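Local coordinates for protein NanS-p (Escherichia phage vB_EcoP_24B, PDB 6YP6) that probably removes O-acetyl groups from sialic acids as a phage-encoded carbohydrate esterase, with a beta-sandwich region that probably binds carbohydrate, at residues L9-E14 with E36-K41; I73-K78 with D210-E215; E151-A156 with V170-D175. All coordinates share one frame; numbering follows the deposited sequence.

Interaction 1 of 3, residues L9-E14 with E36-K41; sequences LASESE and EGTGGK
The carbonyl oxygen of Thr38 serves both its own loop and the contact: it accepts the backbone N of Lys41 at 3.2 Å and is met by the Ser11 side chain, whose CB lies 3.6 Å from that O. The Ser11 hydroxyl is turned between the backbone N and the carbonyl carbon (chi1 59°), which carries OG to the methyl end of Thr38, 4.0 Å from CG2. Thr38 offers this methyl, while OG1 is engaged on Asp210. A second touch lies one residue back, where Ala10 O sits 3.7 Å from Lys41 CB. The CB atoms of Ala10 and Lys41 are also close, at 4.3 Å. Lys41 starts toward the partner loop, but a bend at chi2 (-69°) leads the ammonium end away and leaves CB to do the touching.

Each side is held in shape by its own turn. Leu9 to Glu12 form a type I beta turn, closed by Glu12 N to Leu9 O at 3.2 Å, and Gly40 N reaches Gly37 O at 2.9 Å in the facing loop. Here the backbone takes positive phi at Gly39 and Gly40. The contact joins the loop after strand 3-9 to the turn before strand 41-46, at the surface of the beta sandwich. With 175 Å² buried in total, the two loops meet directly only through van der Waals contact; Asp210, bonded to Thr38 OG1 and to the backbone of Ala10, probably helps hold them side by side.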
loop_
_atom_site.group_PDB
_atom_site.type_symbol
_atom_site.label_atom_id
_atom_site.label_comp_id
_atom_site.label_asym_id
_atom_site.label_seq_id
_atom_site.Cartn_x
_atom_site.Cartn_y
_atom_site.Cartn_z
ATOM N N LEU A 9 0.306 -13.677 -2.053
ATOM C CA LEU A 9 -0.289 -14.046 -3.336
ATOM C C LEU A 9 -1.579 -14.807 -3.055
ATOM O O LEU A 9 -1.569 -15.813 -2.336
ATOM C CB LEU A 9 0.654 -14.926 -4.164
ATOM C CG LEU A 9 1.764 -14.226 -4.941
ATOM C CD1 LEU A 9 2.848 -13.716 -4.012
ATOM C CD2 LEU A 9 2.337 -15.152 -6.017
ATOM N N ALA A 10 -2.687 -14.372 -3.649
ATOM C CA ALA A 10 -3.940 -15.091 -3.441
ATOM C C ALA A 10 -3.919 -16.483 -4.054
ATOM O O ALA A 10 -4.734 -17.325 -3.663
ATOM C CB ALA A 10 -5.118 -14.280 -3.980
ATOM N N SER A 11 -3.011 -16.742 -4.992
ATOM C CA SER A 11 -2.893 -18.025 -5.667
ATOM C C SER A 11 -1.941 -18.985 -4.964
ATOM O O SER A 11 -1.813 -20.132 -5.402
ATOM C CB SER A 11 -2.392 -17.809 -7.100
ATOM O OG SER A 11 -1.134 -17.150 -7.088
ATOM N N GLU A 12 -1.266 -18.546 -3.903
ATOM C CA GLU A 12 -0.306 -19.365 -3.167
ATOM C C GLU A 12 -0.948 -19.868 -1.882
ATOM O O GLU A 12 -1.661 -19.129 -1.204
ATOM C CB GLU A 12 0.929 -18.524 -2.825
ATOM C CG GLU A 12 1.985 -19.221 -1.992
ATOM C CD GLU A 12 3.172 -18.318 -1.719
ATOM O OE1 GLU A 12 3.662 -18.314 -0.576
ATOM O OE2 GLU A 12 3.590 -17.589 -2.648
ATOM N N SER A 13 -0.711 -21.137 -1.560
ATOM C CA SER A 13 -1.160 -21.710 -0.295
ATOM C C SER A 13 -2.645 -21.451 -0.050
ATOM O O SER A 13 -3.063 -21.069 1.046
ATOM C CB SER A 13 -0.311 -21.207 0.875
ATOM O OG SER A 13 1.038 -21.586 0.715
ATOM N N GLU A 14 -3.449 -21.691 -1.081
ATOM C CA GLU A 14 -4.900 -21.517 -1.025
ATOM C C GLU A 14 -5.298 -20.093 -0.650
ATOM O O GLU A 14 -6.397 -19.863 -0.135
ATOM C CB GLU A 14 -5.557 -22.523 -0.076
ATOM C CG GLU A 14 -5.206 -23.986 -0.346
ATOM C CD GLU A 14 -5.610 -24.451 -1.733
ATOM N N GLU A 36 -9.865 -12.787 -13.702
ATOM C CA GLU A 36 -8.710 -11.966 -14.032
ATOM C C GLU A 36 -7.711 -11.863 -12.885
ATOM O O GLU A 36 -6.688 -11.189 -13.030
ATOM C CB GLU A 36 -9.165 -10.579 -14.488
ATOM C CG GLU A 36 -9.885 -10.603 -15.831
ATOM C CD GLU A 36 -10.438 -9.248 -16.223
ATOM O OE1 GLU A 36 -10.686 -8.421 -15.322
ATOM O OE2 GLU A 36 -10.625 -9.009 -17.432
ATOM N N GLY A 37 -7.972 -12.529 -11.760
ATOM C CA GLY A 37 -6.943 -12.708 -10.760
ATOM C C GLY A 37 -5.898 -13.704 -11.218
ATOM O O GLY A 37 -6.146 -14.539 -12.084
ATOM N N THR A 38 -4.701 -13.601 -10.645
ATOM C CA THR A 38 -3.661 -14.579 -10.950
ATOM C C THR A 38 -4.110 -15.951 -10.463
ATOM O O THR A 38 -4.585 -16.103 -9.336
ATOM C CB THR A 38 -2.338 -14.158 -10.303
ATOM O OG1 THR A 38 -1.950 -12.881 -10.835
ATOM C CG2 THR A 38 -1.257 -15.183 -10.582
ATOM N N GLY A 39 -3.995 -16.950 -11.333
ATOM C CA GLY A 39 -4.533 -18.256 -11.010
ATOM C C GLY A 39 -6.031 -18.285 -10.816
ATOM O O GLY A 39 -6.556 -19.248 -10.250
ATOM N N GLY A 40 -6.739 -17.248 -11.258
ATOM C CA GLY A 40 -8.171 -17.191 -11.070
ATOM C C GLY A 40 -8.620 -16.889 -9.658
ATOM O O GLY A 40 -9.786 -17.141 -9.330
ATOM N N LYS A 41 -7.744 -16.331 -8.823
ATOM C CA LYS A 41 -8.012 -16.146 -7.409
ATOM C C LYS A 41 -7.763 -14.707 -6.990
ATOM O O LYS A 41 -7.029 -13.959 -7.642
ATOM C CB LYS A 41 -7.094 -17.044 -6.556
ATOM C CG LYS A 41 -7.251 -18.520 -6.826
ATOM C CD LYS A 41 -8.598 -19.013 -6.349
ATOM C CE LYS A 41 -8.718 -20.517 -6.477
ATOM N NZ LYS A 41 -9.947 -20.999 -5.796
#

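Interaction 2 of 3, residues I73-K78 with D210-E215; sequences IRCRFK and DSIAVE
Arg74 and Ala213 form a hydrogen-bonded antiparallel pair in one sheet of the beta sandwich, and toward the Arg76 end of these segments a classic beta bulge sets Asp210 and Ser211 opposite Arg76. The strand axes run at 168°, and the ladder is regular at first, with Arg74 N to Ala213 O at 2.8 Å and the reciprocal bond from Ala213 N to Arg74 O. At the bulge Arg76 N donates to Ser211 O at 3.1 Å, whereas Arg76 O receives the N of Asp210 at 2.9 Å; the extra residue is thereby absorbed.

The tight side is apolar and buried. Ile73 CG1 lies alongside Val214 CG2 at 4.1 Å, the two chains pointing the same way, and Cys75 SG touches Ile212 CG1 at a similar distance. Strand 88-95 of the other sheet covers Ile73 and Cys75, through Trp94, Met90 and Phe92.

The other face is polar and more open to solvent, Arg74, Arg76 and Ser211 being partly exposed and a water bound there. Arg76 NH1 bridges to Asp210 OD2 at 2.9 Å, coming from above the carboxylate plane; that same oxygen also accepts Thr38 OG1. Arg74 has CG lodged between its backbone N and carbonyl carbon (chi1 57°), which swings the extended chain across the neighbouring strand and lays the guanidinium over the Ala213 methyl. Its NH2 forms a salt bridge to Glu215 OE2 at 2.8 Å, with the guanidinium and carboxylate planes 67° apart, and NE adds a weak bond to OE1. Also at the guanidinium edge, a water accepts from Arg74 NH1 at 2.7 Å and hydrogen-bonds Ser211 OG.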
loop_
_atom_site.group_PDB
_atom_site.type_symbol
_atom_site.label_atom_id
_atom_site.label_comp_id
_atom_site.label_asym_id
_atom_site.label_seq_id
_atom_site.Cartn_x
_atom_site.Cartn_y
_atom_site.Cartn_z
ATOM N N ILE A 73 7.708 -1.531 -3.937
ATOM C CA ILE A 73 6.539 -1.941 -3.167
ATOM C C ILE A 73 5.402 -2.014 -4.180
ATOM O O ILE A 73 5.188 -1.048 -4.916
ATOM C CB ILE A 73 6.203 -0.895 -2.091
ATOM C CG1 ILE A 73 7.397 -0.612 -1.170
ATOM C CG2 ILE A 73 4.954 -1.312 -1.306
ATOM C CD1 ILE A 73 7.188 0.571 -0.240
ATOM N N ARG A 74 4.685 -3.139 -4.245
ATOM C CA ARG A 74 3.686 -3.307 -5.299
ATOM C C ARG A 74 2.428 -3.996 -4.792
ATOM O O ARG A 74 2.450 -4.783 -3.839
ATOM C CB ARG A 74 4.230 -4.059 -6.521
ATOM C CG ARG A 74 4.790 -5.412 -6.237
ATOM C CD ARG A 74 5.111 -6.114 -7.542
ATOM N NE ARG A 74 5.760 -7.410 -7.370
ATOM C CZ ARG A 74 5.119 -8.570 -7.228
ATOM N NH1 ARG A 74 3.800 -8.615 -7.191
ATOM N NH2 ARG A 74 5.814 -9.688 -7.103
ATOM N N CYS A 75 1.322 -3.708 -5.474
ATOM C CA CYS A 75 0.050 -4.354 -5.206
ATOM C C CYS A 75 -0.788 -4.370 -6.475
ATOM O O CYS A 75 -0.855 -3.370 -7.187
ATOM C CB CYS A 75 -0.700 -3.588 -4.112
ATOM S SG CYS A 75 -2.356 -4.198 -3.682
ATOM N N ARG A 76 -1.461 -5.488 -6.716
ATOM C CA ARG A 76 -2.481 -5.596 -7.755
ATOM C C ARG A 76 -3.820 -5.815 -7.057
ATOM O O ARG A 76 -3.944 -6.712 -6.208
ATOM C CB ARG A 76 -2.143 -6.726 -8.730
ATOM C CG ARG A 76 -3.178 -6.884 -9.842
ATOM C CD ARG A 76 -2.657 -7.695 -11.017
ATOM N NE ARG A 76 -3.598 -7.703 -12.143
ATOM C CZ ARG A 76 -4.506 -8.651 -12.391
ATOM N NH1 ARG A 76 -4.629 -9.721 -11.612
ATOM N NH2 ARG A 76 -5.297 -8.532 -13.446
ATOM N N PHE A 77 -4.811 -4.991 -7.407
ATOM C CA PHE A 77 -6.057 -4.918 -6.654
ATOM C C PHE A 77 -7.193 -4.511 -7.579
ATOM O O PHE A 77 -6.982 -3.955 -8.655
ATOM C CB PHE A 77 -5.938 -3.908 -5.482
ATOM C CG PHE A 77 -5.840 -2.487 -5.946
ATOM C CD1 PHE A 77 -4.623 -1.957 -6.357
ATOM C CD2 PHE A 77 -6.970 -1.692 -6.033
ATOM C CE1 PHE A 77 -4.550 -0.656 -6.841
ATOM C CE2 PHE A 77 -6.893 -0.397 -6.512
ATOM C CZ PHE A 77 -5.681 0.124 -6.911
ATOM N N LYS A 78 -8.411 -4.760 -7.111
ATOM C CA LYS A 78 -9.630 -4.432 -7.831
ATOM C C LYS A 78 -10.609 -3.889 -6.809
ATOM O O LYS A 78 -10.844 -4.517 -5.776
ATOM C CB LYS A 78 -10.195 -5.679 -8.530
ATOM C CG LYS A 78 -11.644 -5.572 -8.968
ATOM C CD LYS A 78 -11.990 -6.704 -9.980
ATOM C CE LYS A 78 -13.268 -7.433 -9.667
ATOM N NZ LYS A 78 -13.626 -8.218 -10.860
ATOM N N ASP A 210 -4.986 -9.271 -5.388
ATOM C CA ASP A 210 -4.310 -10.353 -6.096
ATOM C C ASP A 210 -2.967 -10.657 -5.438
ATOM O O ASP A 210 -2.648 -11.818 -5.165
ATOM C CB ASP A 210 -4.105 -9.911 -7.553
ATOM C CG ASP A 210 -3.794 -11.053 -8.486
ATOM O OD1 ASP A 210 -4.386 -12.139 -8.321
ATOM O OD2 ASP A 210 -3.025 -10.843 -9.453
ATOM N N SER A 211 -2.186 -9.610 -5.186
ATOM C CA SER A 211 -0.872 -9.754 -4.590
ATOM C C SER A 211 -0.457 -8.439 -3.946
ATOM O O SER A 211 -0.926 -7.357 -4.319
ATOM C CB SER A 211 0.155 -10.148 -5.652
ATOM O OG SER A 211 0.263 -9.138 -6.639
ATOM N N ILE A 212 0.444 -8.566 -2.968
ATOM C CA ILE A 212 1.179 -7.463 -2.352
ATOM C C ILE A 212 2.612 -7.951 -2.228
ATOM O O ILE A 212 2.830 -9.088 -1.804
ATOM C CB ILE A 212 0.662 -7.142 -0.934
ATOM C CG1 ILE A 212 -0.816 -6.771 -0.944
ATOM C CG2 ILE A 212 1.492 -6.027 -0.288
ATOM C CD1 ILE A 212 -1.455 -6.803 0.421
ATOM N N ALA A 213 3.590 -7.123 -2.572
ATOM C CA ALA A 213 4.967 -7.562 -2.398
ATOM C C ALA A 213 5.898 -6.379 -2.203
ATOM O O ALA A 213 5.619 -5.264 -2.651
ATOM C CB ALA A 213 5.470 -8.387 -3.590
ATOM N N VAL A 214 7.022 -6.642 -1.544
ATOM C CA VAL A 214 8.177 -5.759 -1.584
ATOM C C VAL A 214 9.322 -6.577 -2.146
ATOM O O VAL A 214 9.602 -7.676 -1.650
ATOM C CB VAL A 214 8.524 -5.158 -0.212
ATOM C CG1 VAL A 214 9.731 -4.242 -0.346
ATOM C CG2 VAL A 214 7.335 -4.402 0.359
ATOM N N GLU A 215 9.960 -6.056 -3.184
ATOM C CA GLU A 215 11.079 -6.712 -3.845
ATOM C C GLU A 215 12.277 -5.779 -3.801
ATOM O O GLU A 215 12.126 -4.549 -3.831
ATOM C CB GLU A 215 10.704 -7.070 -5.287
ATOM C CG GLU A 215 9.659 -8.182 -5.354
ATOM C CD GLU A 215 9.026 -8.376 -6.720
ATOM O OE1 GLU A 215 8.968 -7.420 -7.530
ATOM O OE2 GLU A 215 8.570 -9.509 -6.982
HETATM O O HOH W 1 1.780 -6.805 -6.865
#

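Interaction 3 of 3, residues E151-A156 with V170-D175; sequences EWHTLA and VIDGQD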
loop_
_atom_site.group_PDB
_atom_site.type_symbol
_atom_site.label_atom_id
_atom_site.label_comp_id
_atom_site.label_asym_id
_atom_site.label_seq_id
_atom_site.Cartn_x
_atom_site.Cartn_y
_atom_site.Cartn_z
ATOM N N GLU A 151 -12.379 -2.467 -12.317
ATOM C CA GLU A 151 -11.400 -3.280 -13.018
ATOM C C GLU A 151 -10.175 -3.510 -12.137
ATOM O O GLU A 151 -9.958 -2.831 -11.134
ATOM C CB GLU A 151 -10.955 -2.582 -14.308
ATOM C CG GLU A 151 -12.065 -2.320 -15.289
ATOM C CD GLU A 151 -12.715 -3.595 -15.750
ATOM O OE1 GLU A 151 -11.994 -4.482 -16.240
ATOM O OE2 GLU A 151 -13.945 -3.722 -15.584
ATOM N N TRP A 152 -9.345 -4.459 -12.550
ATOM C CA TRP A 152 -8.053 -4.641 -11.913
ATOM C C TRP A 152 -7.116 -3.485 -12.241
ATOM O O TRP A 152 -7.101 -2.961 -13.363
ATOM C CB TRP A 152 -7.420 -5.962 -12.366
ATOM C CG TRP A 152 -8.056 -7.159 -11.762
ATOM C CD1 TRP A 152 -8.994 -7.973 -12.318
ATOM C CD2 TRP A 152 -7.806 -7.669 -10.452
ATOM N NE1 TRP A 152 -9.343 -8.967 -11.427
ATOM C CE2 TRP A 152 -8.629 -8.793 -10.272
ATOM C CE3 TRP A 152 -6.973 -7.273 -9.404
ATOM C CZ2 TRP A 152 -8.637 -9.526 -9.088
ATOM C CZ3 TRP A 152 -6.993 -8.001 -8.241
ATOM C CH2 TRP A 152 -7.813 -9.118 -8.089
ATOM N N HIS A 153 -6.292 -3.132 -11.252
ATOM C CA HIS A 153 -5.262 -2.113 -11.373
ATOM C C HIS A 153 -3.993 -2.597 -10.694
ATOM O O HIS A 153 -4.033 -3.468 -9.818
ATOM C CB HIS A 153 -5.714 -0.790 -10.745
ATOM C CG HIS A 153 -6.896 -0.214 -11.441
ATOM N ND1 HIS A 153 -6.790 0.483 -12.620
ATOM C CD2 HIS A 153 -8.217 -0.320 -11.182
ATOM C CE1 HIS A 153 -8.001 0.802 -13.045
ATOM N NE2 HIS A 153 -8.882 0.343 -12.178
ATOM N N THR A 154 -2.876 -1.998 -11.086
ATOM C CA THR A 154 -1.612 -2.229 -10.418
ATOM C C THR A 154 -1.043 -0.913 -9.919
ATOM O O THR A 154 -1.212 0.145 -10.540
ATOM C CB THR A 154 -0.592 -2.933 -11.331
ATOM O OG1 THR A 154 -0.299 -2.110 -12.465
ATOM C CG2 THR A 154 -1.125 -4.270 -11.793
ATOM N N LEU A 155 -0.355 -0.992 -8.785
ATOM C CA LEU A 155 0.289 0.165 -8.194
ATOM C C LEU A 155 1.648 -0.278 -7.689
ATOM O O LEU A 155 1.742 -1.302 -7.009
ATOM C CB LEU A 155 -0.557 0.705 -7.034
ATOM C CG LEU A 155 0.021 1.894 -6.271
ATOM C CD1 LEU A 155 0.210 3.090 -7.176
ATOM C CD2 LEU A 155 -0.895 2.260 -5.097
ATOM N N ALA A 156 2.691 0.468 -7.995
ATOM C CA ALA A 156 4.008 0.189 -7.453
ATOM C C ALA A 156 4.670 1.503 -7.086
ATOM O O ALA A 156 4.328 2.567 -7.617
ATOM C CB ALA A 156 4.876 -0.611 -8.421
ATOM N N VAL A 170 4.198 3.912 -10.023
ATOM C CA VAL A 170 3.915 3.223 -11.276
ATOM C C VAL A 170 2.449 2.823 -11.221
ATOM O O VAL A 170 2.049 2.018 -10.367
ATOM C CB VAL A 170 4.823 2.006 -11.499
ATOM C CG1 VAL A 170 4.673 1.524 -12.926
ATOM C CG2 VAL A 170 6.278 2.345 -11.192
ATOM N N ILE A 171 1.640 3.403 -12.095
ATOM C CA ILE A 171 0.190 3.302 -12.052
ATOM C C ILE A 171 -0.247 2.557 -13.305
ATOM O O ILE A 171 -0.056 3.041 -14.427
ATOM C CB ILE A 171 -0.458 4.690 -11.938
ATOM C CG1 ILE A 171 -0.075 5.312 -10.584
ATOM C CG2 ILE A 171 -1.960 4.612 -12.101
ATOM C CD1 ILE A 171 -0.422 6.783 -10.438
ATOM N N ASP A 172 -0.796 1.356 -13.123
ATOM C CA ASP A 172 -1.213 0.527 -14.258
ATOM C C ASP A 172 -0.091 0.401 -15.291
ATOM O O ASP A 172 -0.313 0.469 -16.502
ATOM C CB ASP A 172 -2.518 1.039 -14.863
ATOM C CG ASP A 172 -3.715 0.768 -13.968
ATOM O OD1 ASP A 172 -3.645 -0.163 -13.153
ATOM O OD2 ASP A 172 -4.733 1.467 -14.097
ATOM N N GLY A 173 1.132 0.199 -14.797
ATOM C CA GLY A 173 2.270 -0.079 -15.653
ATOM C C GLY A 173 2.958 1.128 -16.240
ATOM O O GLY A 173 3.890 0.959 -17.035
ATOM N N GLN A 174 2.543 2.336 -15.881
ATOM C CA GLN A 174 3.153 3.546 -16.407
ATOM C C GLN A 174 3.604 4.441 -15.272
ATOM O O GLN A 174 2.835 4.726 -14.354
ATOM C CB GLN A 174 2.155 4.282 -17.292
ATOM C CG GLN A 174 2.733 5.402 -18.077
ATOM C CD GLN A 174 1.789 5.827 -19.179
ATOM O OE1 GLN A 174 1.444 5.034 -20.056
ATOM N NE2 GLN A 174 1.341 7.070 -19.124
ATOM N N ASP A 175 4.844 4.898 -15.353
ATOM C CA ASP A 175 5.348 5.808 -14.341
ATOM C C ASP A 175 4.489 7.065 -14.264
ATOM O O ASP A 175 4.100 7.650 -15.288
ATOM C CB ASP A 175 6.773 6.268 -14.643
ATOM C CG ASP A 175 7.828 5.208 -14.411
ATOM O OD1 ASP A 175 7.500 4.086 -13.938
ATOM O OD2 ASP A 175 9.015 5.528 -14.705
HETATM O O HOH W 2 1.739 -0.362 -11.936
#
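His153 and Asp172 meet through ND1 and OD2, 2.7 Å apart, with an N-H...O angle of 163°. The oxygen uses its syn lone pair and lies in the ring plane, and the imidazole and carboxylate are only 24° from coplanar. The other carboxylate oxygen, OD1, takes Thr154 N at 2.9 Å, nearly end-on to its C-O bond. Asp172 CG stands beside its own backbone N (chi1 -72°), bringing the carboxylate toward His153 and Thr154 of the facing strand, while that N donates to Thr154 O at 2.9 Å. One aspartate thus holds His153 by its side chain and Thr154 by side chain and backbone together.

Outward along the ladder, Val170 N reaches Ala156 O at 2.8 Å, with the reverse bond from Ala156 N to Val170 O. Leu155 CD1 and Ile171 CG1 lie side by side at 4.1 Å on the face that Phe145 of the other sheet covers. A water stitches the turn to the strand: it hydrogen-bonds Thr154 OG1 at 2.7 Å, accepts from Gly173 N at 3.0 Å and donates weakly to Val170 O.

His153 is positioned in turn from its far side, where NE2 hydrogen-bonds Asp149 OD1. Asp172 is positioned by the chain reversal itself: Ile171 and Gln174 exchange backbone bonds around Asp172 and Gly173, both at positive phi, the signature of a two-residue beta hairpin with a type I' turn, joining strands 166-171 and 174-180 and set here against the neighbouring antiparallel strand 152-159.

From the N terminus, interaction 1 comes first, closing the excursion that holds strands 23-25 and 28-33 and bringing two surface loops together at one end of the sandwich. Interaction 2 opens later and closes a far longer loop, pairing strand 71-79 with strand 207-216 near the C terminus; interaction 3 falls wholly within that span and closes the short hairpin 152-159/166-171. Interactions 2 and 3 share one sheet, since Phe77 O receives His153 N and Cys75 N meets Leu155 O. Interaction 1 joins this sheet's end through Glu36 O, which accepts Arg76 NH1, and packs Glu36 CB against Trp152 of interaction 3.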